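Local structure of triphenylmethane reductase (Citrobacter sp., 2JL1) at residues L70-G75 / I102-Y107; P134-R139 / K194-V199. The protein binds NADP(H) in a Rossmann-type domain and, as its name implies, probably uses the cofactor to reduce triphenylmethane dyes. All blocks are in the same frame, centred on the assembly; numbering follows the deposited sequence.

Contact 1 of 2, residues L70-G75 / I102-Y107. With NAP (NADP nicotinamide-adenine-dinucleotide phosphate), chain B.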
ATOM      1  N   LEU A  70       9.060  -5.082 -17.126  1.00 25.75           N
ATOM      2  CA  LEU A  70       7.799  -4.335 -17.241  1.00 24.10           C
ATOM      3  C   LEU A  70       7.930  -2.928 -16.691  1.00 23.48           C
ATOM      4  O   LEU A  70       8.319  -2.744 -15.529  1.00 23.47           O
ATOM      5  CB  LEU A  70       6.653  -5.060 -16.507  1.00 23.82           C
ATOM      6  CG  LEU A  70       5.291  -4.340 -16.497  1.00 23.32           C
ATOM      7  CD1 LEU A  70       4.692  -4.224 -17.903  1.00 20.04           C
ATOM      8  CD2 LEU A  70       4.294  -4.962 -15.508  1.00 23.76           C
ATOM      9  N   LEU A  71       7.607  -1.930 -17.514  1.00 22.85           N
ATOM     10  CA  LEU A  71       7.451  -0.566 -16.975  1.00 21.74           C
ATOM     11  C   LEU A  71       5.962  -0.328 -16.741  1.00 21.78           C
ATOM     12  O   LEU A  71       5.178  -0.184 -17.686  1.00 21.89           O
ATOM     13  CB  LEU A  71       8.072   0.499 -17.877  1.00 21.63           C
ATOM     14  CG  LEU A  71       7.862   1.944 -17.352  1.00 19.97           C
ATOM     15  CD1 LEU A  71       8.623   2.190 -16.015  1.00 19.09           C
ATOM     16  CD2 LEU A  71       8.247   2.972 -18.386  1.00 17.77           C
ATOM     17  N   PHE A  72       5.597  -0.310 -15.461  1.00 21.04           N
ATOM     18  CA  PHE A  72       4.245  -0.123 -15.010  1.00 20.79           C
ATOM     19  C   PHE A  72       4.105   1.402 -14.811  1.00 20.70           C
ATOM     20  O   PHE A  72       4.656   1.962 -13.874  1.00 20.93           O
ATOM     21  CB  PHE A  72       4.084  -0.919 -13.706  1.00 20.75           C
ATOM     22  CG  PHE A  72       2.782  -0.691 -12.972  1.00 19.86           C
ATOM     23  CD1 PHE A  72       1.739   0.038 -13.550  1.00 20.65           C
ATOM     24  CD2 PHE A  72       2.601  -1.229 -11.702  1.00 20.06           C
ATOM     25  CE1 PHE A  72       0.547   0.264 -12.860  1.00 21.01           C
ATOM     26  CE2 PHE A  72       1.397  -1.030 -11.019  1.00 22.84           C
ATOM     27  CZ  PHE A  72       0.380  -0.253 -11.613  1.00 19.37           C
ATOM     28  N   ILE A  73       3.429   2.073 -15.741  1.00 21.55           N
ATOM     29  CA  ILE A  73       3.183   3.511 -15.622  1.00 22.04           C
ATOM     30  C   ILE A  73       1.842   3.646 -14.931  1.00 22.86           C
ATOM     31  O   ILE A  73       0.886   3.002 -15.338  1.00 21.81           O
ATOM     32  CB  ILE A  73       3.187   4.216 -17.009  1.00 22.64           C
ATOM     33  CG1 ILE A  73       4.596   4.150 -17.639  1.00 21.40           C
ATOM     34  CG2 ILE A  73       2.609   5.673 -16.900  1.00 22.46           C
ATOM     35  CD1 ILE A  73       4.695   4.804 -19.019  1.00 23.21           C
ATOM     36  N   SER A  74       1.758   4.485 -13.887  1.00 24.13           N
ATOM     37  CA  SER A  74       0.544   4.567 -13.077  1.00 25.61           C
ATOM     38  C   SER A  74      -0.664   5.027 -13.891  1.00 26.84           C
ATOM     39  O   SER A  74      -0.511   5.725 -14.887  1.00 26.37           O
ATOM     40  CB  SER A  74       0.751   5.474 -11.842  1.00 25.40           C
ATOM     41  OG  SER A  74       1.364   6.711 -12.198  1.00 28.63           O
ATOM     42  N   GLY A  75      -1.862   4.627 -13.473  1.00 28.73           N
ATOM     43  CA  GLY A  75      -3.073   5.033 -14.182  1.00 31.68           C
ATOM     44  C   GLY A  75      -3.419   6.499 -13.961  1.00 33.76           C
ATOM     45  O   GLY A  75      -2.856   7.129 -13.074  1.00 32.89           O
ATOM     46  N   ILE A 102      10.304  -5.396 -12.516  1.00 24.78           N
ATOM     47  CA  ILE A 102       9.256  -4.396 -12.610  1.00 24.66           C
ATOM     48  C   ILE A 102       9.748  -2.990 -12.211  1.00 23.68           C
ATOM     49  O   ILE A 102      10.263  -2.798 -11.110  1.00 23.18           O
ATOM     50  CB  ILE A 102       8.010  -4.816 -11.798  1.00 25.33           C
ATOM     51  CG1 ILE A 102       6.878  -3.807 -11.958  1.00 26.30           C
ATOM     52  CG2 ILE A 102       8.348  -4.994 -10.319  1.00 26.14           C
ATOM     53  CD1 ILE A 102       5.501  -4.473 -11.943  1.00 30.74           C
ATOM     54  N   ALA A 103       9.578  -2.021 -13.112  1.00 23.32           N
ATOM     55  CA  ALA A 103       9.771  -0.591 -12.795  1.00 23.15           C
ATOM     56  C   ALA A 103       8.399   0.061 -12.684  1.00 23.20           C
ATOM     57  O   ALA A 103       7.535  -0.205 -13.526  1.00 23.62           O
ATOM     58  CB  ALA A 103      10.585   0.115 -13.885  1.00 23.26           C
ATOM     59  N   TYR A 104       8.227   0.938 -11.689  1.00 21.95           N
ATOM     60  CA  TYR A 104       6.955   1.588 -11.413  1.00 21.32           C
ATOM     61  C   TYR A 104       7.139   3.123 -11.269  1.00 21.10           C
ATOM     62  O   TYR A 104       8.008   3.584 -10.529  1.00 21.17           O
ATOM     63  CB  TYR A 104       6.314   0.999 -10.137  1.00 21.26           C
ATOM     64  CG  TYR A 104       5.073   1.769  -9.701  1.00 19.34           C
ATOM     65  CD1 TYR A 104       3.928   1.814 -10.514  1.00 19.75           C
ATOM     66  CD2 TYR A 104       5.072   2.506  -8.524  1.00 20.05           C
ATOM     67  CE1 TYR A 104       2.802   2.551 -10.142  1.00 17.25           C
ATOM     68  CE2 TYR A 104       3.944   3.256  -8.142  1.00 20.57           C
ATOM     69  CZ  TYR A 104       2.833   3.274  -8.957  1.00 18.39           C
ATOM     70  OH  TYR A 104       1.750   4.012  -8.589  1.00 20.53           O
ATOM     71  N   THR A 105       6.326   3.896 -11.990  1.00 21.28           N
ATOM     72  CA  THR A 105       6.348   5.354 -11.909  1.00 21.39           C
ATOM     73  C   THR A 105       5.542   5.812 -10.695  1.00 22.24           C
ATOM     74  O   THR A 105       4.290   5.932 -10.754  1.00 23.32           O
ATOM     75  CB  THR A 105       5.767   6.031 -13.182  1.00 20.70           C
ATOM     76  OG1 THR A 105       4.425   5.599 -13.377  1.00 19.72           O
ATOM     77  CG2 THR A 105       6.620   5.680 -14.415  1.00 20.27           C
ATOM     78  N   GLY A 106       6.267   6.086  -9.618  1.00 22.90           N
ATOM     79  CA  GLY A 106       5.686   6.510  -8.337  1.00 22.27           C
ATOM     80  C   GLY A 106       5.776   8.016  -8.220  1.00 23.27           C
ATOM     81  O   GLY A 106       5.688   8.729  -9.215  1.00 23.89           O
ATOM     82  N   TYR A 107       5.919   8.501  -7.000  1.00 23.39           N
ATOM     83  CA  TYR A 107       5.869   9.938  -6.741  1.00 24.02           C
ATOM     84  C   TYR A 107       6.967  10.223  -5.721  1.00 23.03           C
ATOM     85  O   TYR A 107       7.064   9.530  -4.705  1.00 22.99           O
ATOM     86  CB  TYR A 107       4.471  10.319  -6.252  1.00 24.66           C
ATOM     87  CG  TYR A 107       4.266  11.779  -5.931  1.00 25.93           C
ATOM     88  CD1 TYR A 107       4.482  12.766  -6.906  1.00 25.61           C
ATOM     89  CD2 TYR A 107       3.834  12.176  -4.664  1.00 27.68           C
ATOM     90  CE1 TYR A 107       4.293  14.135  -6.624  1.00 30.23           C
ATOM     91  CE2 TYR A 107       3.634  13.549  -4.364  1.00 29.16           C
ATOM     92  CZ  TYR A 107       3.865  14.518  -5.360  1.00 28.62           C
ATOM     93  OH  TYR A 107       3.686  15.871  -5.092  1.00 31.25           O
TER
HETATM   94  PA  NAP B1288      -1.645  10.404 -19.724  1.00 36.33           P
HETATM   95  O1A NAP B1288      -2.931  10.977 -19.240  1.00 36.71           O
HETATM   96  O2A NAP B1288      -1.137  10.978 -20.988  1.00 33.47           O
HETATM   97  O5B NAP B1288      -1.732   8.818 -19.864  1.00 36.23           O
HETATM   98  C5B NAP B1288      -2.430   7.979 -18.971  1.00 38.62           C
HETATM   99  C4B NAP B1288      -2.373   6.604 -19.620  1.00 38.50           C
HETATM  100  O4B NAP B1288      -3.052   5.639 -18.826  1.00 40.48           O
HETATM  101  C3B NAP B1288      -3.070   6.672 -20.979  1.00 38.56           C
HETATM  102  O3B NAP B1288      -2.274   6.036 -21.946  1.00 35.97           O
HETATM  103  C2B NAP B1288      -4.331   5.880 -20.778  1.00 39.72           C
HETATM  104  O2B NAP B1288      -4.645   5.150 -21.922  1.00 43.53           O
HETATM  105  C1B NAP B1288      -3.910   4.918 -19.687  1.00 37.27           C
HETATM  106  N9A NAP B1288      -5.102   4.355 -19.038  1.00 35.60           N
HETATM  107  C8A NAP B1288      -6.166   5.021 -18.494  1.00 35.30           C
HETATM  108  N7A NAP B1288      -7.033   4.098 -18.018  1.00 36.35           N
HETATM  109  C5A NAP B1288      -6.542   2.863 -18.277  1.00 34.60           C
HETATM  110  C6A NAP B1288      -7.022   1.579 -18.019  1.00 35.09           C
HETATM  111  N6A NAP B1288      -8.188   1.391 -17.406  1.00 34.45           N
HETATM  112  N1A NAP B1288      -6.271   0.494 -18.410  1.00 34.41           N
HETATM  113  C2A NAP B1288      -5.069   0.674 -19.058  1.00 33.61           C
HETATM  114  N3A NAP B1288      -4.593   1.942 -19.305  1.00 33.67           N
HETATM  115  C4A NAP B1288      -5.328   3.016 -18.923  1.00 34.70           C
HETATM  116  O3  NAP B1288      -0.560  10.619 -18.534  1.00 34.94           O
HETATM  117  PN  NAP B1288       0.998  11.020 -18.598  1.00 35.18           P
HETATM  118  O1N NAP B1288       1.627  10.132 -19.590  1.00 32.01           O
HETATM  119  O2N NAP B1288       1.111  12.497 -18.747  1.00 35.10           O
HETATM  120  O5D NAP B1288       1.527  10.539 -17.118  1.00 34.42           O
HETATM  121  C5D NAP B1288       1.569   9.156 -16.795  1.00 36.46           C
HETATM  122  C4D NAP B1288       1.039   8.819 -15.396  1.00 37.74           C
HETATM  123  O4D NAP B1288       1.704   9.624 -14.438  1.00 39.24           O
HETATM  124  C3D NAP B1288      -0.453   9.121 -15.236  1.00 38.77           C
HETATM  125  O3D NAP B1288      -1.303   8.037 -15.512  1.00 38.26           O
HETATM  126  C2D NAP B1288      -0.593   9.577 -13.795  1.00 39.87           C
HETATM  127  O2D NAP B1288      -0.852   8.534 -12.879  1.00 41.63           O
HETATM  128  C1D NAP B1288       0.784  10.118 -13.477  1.00 41.70           C
HETATM  129  N1N NAP B1288       0.704  11.588 -13.449  1.00 43.62           N
HETATM  130  C2N NAP B1288       1.769  12.252 -12.929  1.00 45.88           C
HETATM  131  C3N NAP B1288       1.745  13.613 -12.829  1.00 45.73           C
HETATM  132  C7N NAP B1288       2.884  14.338 -12.250  1.00 45.88           C
HETATM  133  O7N NAP B1288       2.823  15.760 -12.309  1.00 45.63           O
HETATM  134  N7N NAP B1288       3.855  13.612 -11.683  1.00 43.55           N
HETATM  135  C4N NAP B1288       0.658  14.339 -13.359  1.00 46.53           C
HETATM  136  C5N NAP B1288      -0.369  13.662 -13.969  1.00 46.88           C
HETATM  137  C6N NAP B1288      -0.365  12.263 -13.960  1.00 45.79           C
HETATM  138  P2B NAP B1288      -5.682   5.702 -23.029  1.00 49.09           P
HETATM  139  O1X NAP B1288      -4.860   6.331 -24.138  1.00 47.46           O
HETATM  140  O2X NAP B1288      -6.636   6.741 -22.462  1.00 46.44           O
HETATM  141  O3X NAP B1288      -6.440   4.481 -23.508  1.00 48.15           O
HETATM  142  O   HOH W   1       3.590   8.715 -11.456  1.00 28.06           O

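Contact 2 of 2, residues P134-R139 / K194-V199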
ATOM      1  N   PRO A 134      12.277  -8.338  -8.566  1.00 25.94           N
ATOM      2  CA  PRO A 134      13.244  -7.229  -8.541  1.00 25.06           C
ATOM      3  C   PRO A 134      12.596  -5.966  -9.091  1.00 24.37           C
ATOM      4  O   PRO A 134      12.061  -6.000 -10.203  1.00 24.30           O
ATOM      5  CB  PRO A 134      14.331  -7.700  -9.514  1.00 25.57           C
ATOM      6  CG  PRO A 134      14.251  -9.200  -9.473  1.00 25.49           C
ATOM      7  CD  PRO A 134      12.828  -9.549  -9.208  1.00 25.70           C
ATOM      8  N   TYR A 135      12.640  -4.875  -8.324  1.00 23.11           N
ATOM      9  CA  TYR A 135      11.875  -3.652  -8.652  1.00 22.26           C
ATOM     10  C   TYR A 135      12.797  -2.462  -8.846  1.00 22.13           C
ATOM     11  O   TYR A 135      13.946  -2.453  -8.381  1.00 22.31           O
ATOM     12  CB  TYR A 135      10.852  -3.306  -7.542  1.00 22.08           C
ATOM     13  CG  TYR A 135      11.528  -2.938  -6.229  1.00 21.97           C
ATOM     14  CD1 TYR A 135      11.959  -1.625  -5.980  1.00 21.12           C
ATOM     15  CD2 TYR A 135      11.786  -3.915  -5.260  1.00 21.85           C
ATOM     16  CE1 TYR A 135      12.604  -1.289  -4.789  1.00 20.71           C
ATOM     17  CE2 TYR A 135      12.429  -3.591  -4.061  1.00 23.20           C
ATOM     18  CZ  TYR A 135      12.845  -2.291  -3.842  1.00 20.94           C
ATOM     19  OH  TYR A 135      13.492  -1.978  -2.679  1.00 23.19           O
ATOM     20  N   THR A 136      12.284  -1.451  -9.537  1.00 21.91           N
ATOM     21  CA  THR A 136      12.867  -0.122  -9.516  1.00 21.02           C
ATOM     22  C   THR A 136      11.716   0.855  -9.344  1.00 20.87           C
ATOM     23  O   THR A 136      10.806   0.890 -10.162  1.00 19.96           O
ATOM     24  CB  THR A 136      13.605   0.256 -10.812  1.00 21.83           C
ATOM     25  OG1 THR A 136      14.601  -0.739 -11.132  1.00 20.38           O
ATOM     26  CG2 THR A 136      14.311   1.615 -10.617  1.00 21.42           C
ATOM     27  N   PHE A 137      11.769   1.654  -8.290  1.00 20.43           N
ATOM     28  CA  PHE A 137      10.733   2.647  -8.064  1.00 21.02           C
ATOM     29  C   PHE A 137      11.261   3.976  -8.587  1.00 20.94           C
ATOM     30  O   PHE A 137      12.222   4.549  -8.062  1.00 21.16           O
ATOM     31  CB  PHE A 137      10.353   2.702  -6.583  1.00 21.20           C
ATOM     32  CG  PHE A 137       9.718   1.437  -6.082  1.00 21.97           C
ATOM     33  CD1 PHE A 137       9.894   1.034  -4.762  1.00 22.78           C
ATOM     34  CD2 PHE A 137       8.952   0.639  -6.928  1.00 23.09           C
ATOM     35  CE1 PHE A 137       9.287  -0.119  -4.281  1.00 21.90           C
ATOM     36  CE2 PHE A 137       8.375  -0.550  -6.446  1.00 24.02           C
ATOM     37  CZ  PHE A 137       8.554  -0.917  -5.123  1.00 21.72           C
ATOM     38  N   LEU A 138      10.683   4.389  -9.700  1.00 21.26           N
ATOM     39  CA  LEU A 138      11.028   5.597 -10.396  1.00 21.40           C
ATOM     40  C   LEU A 138      10.084   6.643  -9.834  1.00 21.49           C
ATOM     41  O   LEU A 138       8.953   6.821 -10.316  1.00 22.42           O
ATOM     42  CB  LEU A 138      10.787   5.400 -11.912  1.00 20.83           C
ATOM     43  CG  LEU A 138      11.633   4.323 -12.612  1.00 22.73           C
ATOM     44  CD1 LEU A 138      11.054   3.939 -14.006  1.00 19.84           C
ATOM     45  CD2 LEU A 138      13.093   4.752 -12.728  1.00 22.12           C
ATOM     46  N   ARG A 139      10.505   7.300  -8.760  1.00 20.77           N
ATOM     47  CA  ARG A 139       9.591   8.195  -8.050  1.00 21.26           C
ATOM     48  C   ARG A 139       9.628   9.571  -8.699  1.00 21.60           C
ATOM     49  O   ARG A 139      10.516  10.371  -8.420  1.00 23.05           O
ATOM     50  CB  ARG A 139       9.973   8.281  -6.571  1.00 21.15           C
ATOM     51  CG  ARG A 139       9.718   7.009  -5.781  1.00 20.57           C
ATOM     52  CD  ARG A 139       9.961   7.287  -4.321  1.00 20.93           C
ATOM     53  NE  ARG A 139       9.267   6.337  -3.454  1.00 24.36           N
ATOM     54  CZ  ARG A 139       9.108   6.535  -2.142  1.00 25.99           C
ATOM     55  NH1 ARG A 139       9.610   7.631  -1.569  1.00 22.73           N
ATOM     56  NH2 ARG A 139       8.448   5.655  -1.397  1.00 22.80           N
ATOM     57  N   LYS A 194      15.956  -0.814  -6.204  1.00 23.95           N
ATOM     58  CA  LYS A 194      16.352   0.578  -5.897  1.00 24.32           C
ATOM     59  C   LYS A 194      15.173   1.514  -6.016  1.00 23.69           C
ATOM     60  O   LYS A 194      14.265   1.266  -6.810  1.00 22.99           O
ATOM     61  CB  LYS A 194      17.426   1.053  -6.886  1.00 24.73           C
ATOM     62  CG  LYS A 194      18.667   0.208  -6.923  1.00 27.39           C
ATOM     63  CD  LYS A 194      19.700   0.696  -5.962  1.00 30.41           C
ATOM     64  CE  LYS A 194      20.874  -0.258  -5.925  1.00 33.31           C
ATOM     65  NZ  LYS A 194      21.818  -0.007  -7.059  1.00 35.07           N
ATOM     66  N   THR A 195      15.195   2.579  -5.213  1.00 23.78           N
ATOM     67  CA  THR A 195      14.223   3.661  -5.284  1.00 23.90           C
ATOM     68  C   THR A 195      15.008   4.904  -5.699  1.00 24.22           C
ATOM     69  O   THR A 195      16.081   5.178  -5.145  1.00 23.60           O
ATOM     70  CB  THR A 195      13.467   3.871  -3.917  1.00 23.90           C
ATOM     71  OG1 THR A 195      12.765   2.668  -3.558  1.00 24.39           O
ATOM     72  CG2 THR A 195      12.455   5.007  -3.993  1.00 23.94           C
ATOM     73  N   TYR A 196      14.490   5.633  -6.697  1.00 23.90           N
ATOM     74  CA  TYR A 196      15.063   6.908  -7.104  1.00 24.64           C
ATOM     75  C   TYR A 196      14.025   7.988  -6.924  1.00 23.93           C
ATOM     76  O   TYR A 196      12.868   7.794  -7.286  1.00 25.53           O
ATOM     77  CB  TYR A 196      15.521   6.868  -8.583  1.00 25.12           C
ATOM     78  CG  TYR A 196      16.598   5.863  -8.829  1.00 26.75           C
ATOM     79  CD1 TYR A 196      17.868   6.025  -8.277  1.00 28.73           C
ATOM     80  CD2 TYR A 196      16.343   4.722  -9.582  1.00 27.20           C
ATOM     81  CE1 TYR A 196      18.885   5.052  -8.479  1.00 28.04           C
ATOM     82  CE2 TYR A 196      17.320   3.765  -9.785  1.00 28.00           C
ATOM     83  CZ  TYR A 196      18.583   3.931  -9.243  1.00 27.51           C
ATOM     84  OH  TYR A 196      19.536   2.975  -9.466  1.00 27.80           O
ATOM     85  N   ASN A 197      14.416   9.118  -6.348  1.00 23.79           N
ATOM     86  CA  ASN A 197      13.525  10.285  -6.306  1.00 23.66           C
ATOM     87  C   ASN A 197      13.941  11.191  -7.458  1.00 23.67           C
ATOM     88  O   ASN A 197      14.964  11.848  -7.390  1.00 24.20           O
ATOM     89  CB  ASN A 197      13.575  10.979  -4.930  1.00 24.41           C
ATOM     90  CG  ASN A 197      12.960  10.136  -3.820  1.00 24.81           C
ATOM     91  OD1 ASN A 197      11.724   9.985  -3.709  1.00 26.04           O
ATOM     92  ND2 ASN A 197      13.817   9.613  -2.958  1.00 27.87           N
ATOM     93  N   LEU A 198      13.161  11.153  -8.544  1.00 22.92           N
ATOM     94  CA  LEU A 198      13.516  11.771  -9.813  1.00 22.35           C
ATOM     95  C   LEU A 198      12.954  13.190  -9.907  1.00 21.89           C
ATOM     96  O   LEU A 198      11.850  13.415 -10.400  1.00 21.70           O
ATOM     97  CB  LEU A 198      13.083  10.858 -10.998  1.00 22.36           C
ATOM     98  CG  LEU A 198      13.658   9.427 -11.007  1.00 23.32           C
ATOM     99  CD1 LEU A 198      13.028   8.536 -12.108  1.00 22.35           C
ATOM    100  CD2 LEU A 198      15.212   9.426 -11.146  1.00 22.26           C
ATOM    101  N   VAL A 199      13.742  14.139  -9.406  1.00 21.38           N
ATOM    102  CA  VAL A 199      13.339  15.526  -9.287  1.00 21.03           C
ATOM    103  C   VAL A 199      14.509  16.426  -9.716  1.00 21.32           C
ATOM    104  O   VAL A 199      15.648  15.964  -9.956  1.00 21.52           O
ATOM    105  CB  VAL A 199      12.917  15.893  -7.827  1.00 21.37           C
ATOM    106  CG1 VAL A 199      11.833  14.960  -7.293  1.00 20.41           C
ATOM    107  CG2 VAL A 199      14.115  15.876  -6.892  1.00 20.23           C
TER
HETATM  108  O   HOH W   2      14.263   0.585  -2.410  1.00 20.49           O

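Contact 1 of 2, residues L70-G75 / I102-Y107
L70 O accepts a hydrogen bond from A103 N at 2.8 Å, F72 N donates one to A103 O, and T105 N reaches F72 O at 3.2 Å; these three backbone bonds pair the segments as parallel strands in the register L70–I102, L71–A103, F72–Y104. Beyond F72 the pairing passes to a side chain, for S74 N donates to T105 OG1 at 2.9 Å. T105 OG1 sits between its own backbone N and carbonyl carbon (chi1 59°), which turns the hydroxyl toward S74 N.

Apolar contacts flank the backbone ladder. L71 CD1 rests on A103 CB at 3.6 Å; on the opposite face L70 CD2 meets I102 CD1 at 3.8 Å, and I102 CD1 also approaches F72 CB. On that face too, the rings of F72 and Y104 form an edge-to-face pair, with Y104 CD1 offset toward the rim of the F72 face and the planes at 53°. The phenol oxygen of Y104 is hydrogen-bonded to H121 of helix 117-130.

Together with helix 80-96 the strands make a beta-alpha-beta unit of the Rossmann fold, and the chain at 73-75 enters the NADP pocket.

There S74 O accepts a hydrogen bond from NADP O3D, whereas the approach of G75 O to O2D is unusually short and its geometry doubtful. A water donates to T105 O and is hydrogen-bonded to S74 OG, bridging the two segments.

Contact 2 of 2, residues P134-R139 / K194-V199
This is a parallel strand pairing at one margin of the seven-stranded Rossmann sheet, where 194-198 is the outermost strand of this chain and lies against 135-140. F137 is held from both its amide and its carbonyl: F137 N donates to K194 O, and Y196 N meets F137 O almost straight on, at 2.9 Å and 177°. R139 repeats the pattern, with R139 N hydrogen-bonded to Y196 O and R139 O accepting a hydrogen bond from L198 N; the bond from K194 N to Y135 O is long and weak.

On one face L138 CD2 packs against L198 CD1 at 3.8 Å, and T136 CG2 comes to the edge of the Y196 ring. On the other, T195 CG2 touches R139 CD at 3.4 Å. T195 OG1, anti to the carbonyl carbon (chi1 -60°), faces the edge of the F137 ring near CD1, and a water joins it to Y135 OH. N197 OD1 lies near the guanidinium plane of R139 but is hydrogen-bonded to F109 N, the amide and guanidinium planes standing 70° apart.

R139 forms salt bridges with E125 and E111, so its positive charge is probably balanced by these acids, while its CG and CD lie against T195 CG2.

Strands 101-107 and 135-140 are neighbours in the sheet, so contact 1 and contact 2 join four strands in the order 69-72, 101-107, 135-140, 194-198; their centres lie 9 Å apart. Probable backbone hydrogen bonds bridge them, from T136 N to I102 O and from G106 N to L138 O, both 2.9 Å. Packing adds to this where L71 CD1 meets L138 CD1 at 3.6 Å. The two differ in their relation to NADP: contact 1 touches the cofactor directly through I73, S74 and G75, whereas in contact 2 the side chain of R139 is still about 10 Å from it.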